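Local structure of probable intron-encoded endonuclease 1 (6X1J) at residues 116-121 / 133-138. The protein cuts DNA at a specific recognition sequence as a LAGLIDADG homing endonuclease, promoting homing of its intron in the mitochondrial 21S rRNA gene. Residues are numbered along the deposited sequence; the frame is centred on the assembly and turned at random.
Sequences GYYFME and LNYITE
Tyr118 and Tyr135 carry the whole contact, two aromatic rings that meet although their CA atoms lie 10.6 Å apart. The evidence for ring packing is a centroid separation of 4.6 Å with the planes at 50°, an oblique arrangement that is neither a parallel stack nor an edge-to-face pair. The CZ-OH end and CE1 of Tyr118 meet the CD2/CE2 flank of the Tyr135 ring: CZ of Tyr118 comes to 3.4 Å from CE2 of Tyr135, and its OH to 3.3 Å from that same carbon. With CG anti to the backbone N (chi1 -171°), Tyr118 extends from helix 113-119 across to the other ring.

No hydrogen bond joins the two segments. The polar end of Tyr118 is satisfied elsewhere, its OH bonding to OD1 of Asp130, while Lys128 makes a cation-pi contact with its ring. A leucine in its place, having neither hydroxyl nor ring, would probably leave Asp130 without this partner, Lys128 without its cation-pi contact and Tyr135 with less to pack against.

Tyr135, just beyond helix 131-134, also touches Glu37 and Ile41 of helix 34-45. The pair thus joins the end of helix 113-119 to the linking region ahead of helix 138-148, within the two-repeat alpha-beta architecture of a single-chain LAGLIDADG endonuclease.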
loop_
_atom_site.group_PDB
_atom_site.type_symbol
_atom_site.label_atom_id
_atom_site.label_comp_id
_atom_site.label_asym_id
_atom_site.label_seq_id
_atom_site.Cartn_x
_atom_site.Cartn_y
_atom_site.Cartn_z
ATOM N N GLY A 116 2.084 9.790 -7.949
ATOM C CA GLY A 116 1.391 9.237 -9.121
ATOM C C GLY A 116 2.298 9.180 -10.356
ATOM O O GLY A 116 2.290 8.124 -11.031
ATOM N N TYR A 117 3.031 10.275 -10.675
ATOM C CA TYR A 117 3.896 10.340 -11.888
ATOM C C TYR A 117 5.140 9.488 -11.650
ATOM O O TYR A 117 5.627 8.887 -12.606
ATOM C CB TYR A 117 4.196 11.783 -12.316
ATOM C CG TYR A 117 3.042 12.449 -13.037
ATOM C CD1 TYR A 117 2.544 11.942 -14.236
ATOM C CD2 TYR A 117 2.429 13.583 -12.515
ATOM C CE1 TYR A 117 1.476 12.540 -14.894
ATOM C CE2 TYR A 117 1.366 14.197 -13.165
ATOM C CZ TYR A 117 0.878 13.667 -14.348
ATOM O OH TYR A 117 -0.153 14.303 -14.989
ATOM N N TYR A 118 5.568 9.351 -10.393
ATOM C CA TYR A 118 6.785 8.600 -10.027
ATOM C C TYR A 118 6.577 7.100 -10.265
ATOM O O TYR A 118 7.539 6.432 -10.761
ATOM C CB TYR A 118 7.176 8.941 -8.591
ATOM C CG TYR A 118 8.518 8.394 -8.218
ATOM C CD1 TYR A 118 9.679 9.048 -8.587
ATOM C CD2 TYR A 118 8.629 7.196 -7.547
ATOM C CE1 TYR A 118 10.926 8.520 -8.293
ATOM C CE2 TYR A 118 9.865 6.656 -7.234
ATOM C CZ TYR A 118 11.018 7.317 -7.616
ATOM O OH TYR A 118 12.230 6.789 -7.305
ATOM N N PHE A 119 5.373 6.592 -9.977
ATOM C CA PHE A 119 5.028 5.144 -10.015
ATOM C C PHE A 119 4.348 4.735 -11.319
ATOM O O PHE A 119 4.526 3.576 -11.749
ATOM C CB PHE A 119 4.094 4.760 -8.864
ATOM C CG PHE A 119 4.868 4.404 -7.633
ATOM C CD1 PHE A 119 5.474 3.165 -7.537
ATOM C CD2 PHE A 119 5.061 5.328 -6.619
ATOM C CE1 PHE A 119 6.248 2.860 -6.433
ATOM C CE2 PHE A 119 5.830 5.008 -5.515
ATOM C CZ PHE A 119 6.407 3.771 -5.417
ATOM N N MET A 120 3.519 5.599 -11.885
ATOM C CA MET A 120 2.680 5.157 -13.032
ATOM C C MET A 120 3.263 5.682 -14.351
ATOM O O MET A 120 3.538 6.882 -14.451
ATOM C CB MET A 120 1.235 5.636 -12.882
ATOM C CG MET A 120 0.591 5.208 -11.591
ATOM S SD MET A 120 0.349 3.387 -11.497
ATOM C CE MET A 120 1.133 3.203 -9.907
ATOM N N GLU A 121 3.325 4.814 -15.345
ATOM C CA GLU A 121 3.894 5.083 -16.679
ATOM C C GLU A 121 3.158 4.172 -17.647
ATOM O O GLU A 121 3.361 2.959 -17.546
ATOM C CB GLU A 121 5.395 4.781 -16.627
ATOM C CG GLU A 121 6.189 5.224 -17.843
ATOM C CD GLU A 121 7.668 4.888 -17.729
ATOM O OE1 GLU A 121 8.464 5.814 -17.389
ATOM O OE2 GLU A 121 8.005 3.685 -17.946
ATOM N N LEU A 133 16.526 3.855 -2.647
ATOM C CA LEU A 133 17.542 4.745 -2.040
ATOM C C LEU A 133 16.807 5.979 -1.524
ATOM O O LEU A 133 16.974 6.319 -0.354
ATOM C CB LEU A 133 18.665 5.121 -3.024
ATOM C CG LEU A 133 19.742 6.051 -2.424
ATOM C CD1 LEU A 133 20.608 5.316 -1.410
ATOM C CD2 LEU A 133 20.635 6.732 -3.479
ATOM N N ASN A 134 16.000 6.623 -2.346
ATOM C CA ASN A 134 15.573 8.007 -2.008
ATOM C C ASN A 134 14.205 8.036 -1.306
ATOM O O ASN A 134 13.896 9.098 -0.799
ATOM C CB ASN A 134 15.645 8.926 -3.239
ATOM C CG ASN A 134 17.051 9.080 -3.783
ATOM O OD1 ASN A 134 18.010 9.074 -3.015
ATOM N ND2 ASN A 134 17.184 9.197 -5.098
ATOM N N TYR A 135 13.395 6.959 -1.274
ATOM C CA TYR A 135 11.959 7.080 -0.862
ATOM C C TYR A 135 11.519 6.028 0.160
ATOM O O TYR A 135 10.762 6.438 1.042
ATOM C CB TYR A 135 10.997 7.027 -2.059
ATOM C CG TYR A 135 11.216 8.169 -3.020
ATOM C CD1 TYR A 135 10.617 9.408 -2.826
ATOM C CD2 TYR A 135 12.076 8.022 -4.102
ATOM C CE1 TYR A 135 10.852 10.464 -3.700
ATOM C CE2 TYR A 135 12.327 9.066 -4.977
ATOM C CZ TYR A 135 11.710 10.289 -4.782
ATOM O OH TYR A 135 11.959 11.291 -5.675
ATOM N N ILE A 136 11.897 4.746 0.012
ATOM C CA ILE A 136 11.377 3.668 0.907
ATOM C C ILE A 136 11.991 3.812 2.304
ATOM O O ILE A 136 13.185 3.712 2.428
ATOM C CB ILE A 136 11.610 2.294 0.296
ATOM C CG1 ILE A 136 10.749 2.094 -0.952
ATOM C CG2 ILE A 136 11.358 1.227 1.344
ATOM C CD1 ILE A 136 10.780 0.704 -1.538
ATOM N N THR A 137 11.181 4.055 3.332
ATOM C CA THR A 137 11.622 3.977 4.748
ATOM C C THR A 137 11.028 2.689 5.385
ATOM O O THR A 137 10.270 1.948 4.736
ATOM C CB THR A 137 11.249 5.275 5.492
ATOM O OG1 THR A 137 9.837 5.278 5.718
ATOM C CG2 THR A 137 11.652 6.518 4.713
ATOM N N GLU A 138 11.389 2.406 6.616
ATOM C CA GLU A 138 10.778 1.283 7.386
ATOM C C GLU A 138 9.254 1.460 7.484
ATOM O O GLU A 138 8.571 0.424 7.330
ATOM C CB GLU A 138 11.352 1.191 8.801
ATOM C CG GLU A 138 12.843 0.931 8.849
ATOM C CD GLU A 138 13.671 2.194 8.941
ATOM O OE1 GLU A 138 13.139 3.302 8.579
ATOM O OE2 GLU A 138 14.841 2.061 9.352
#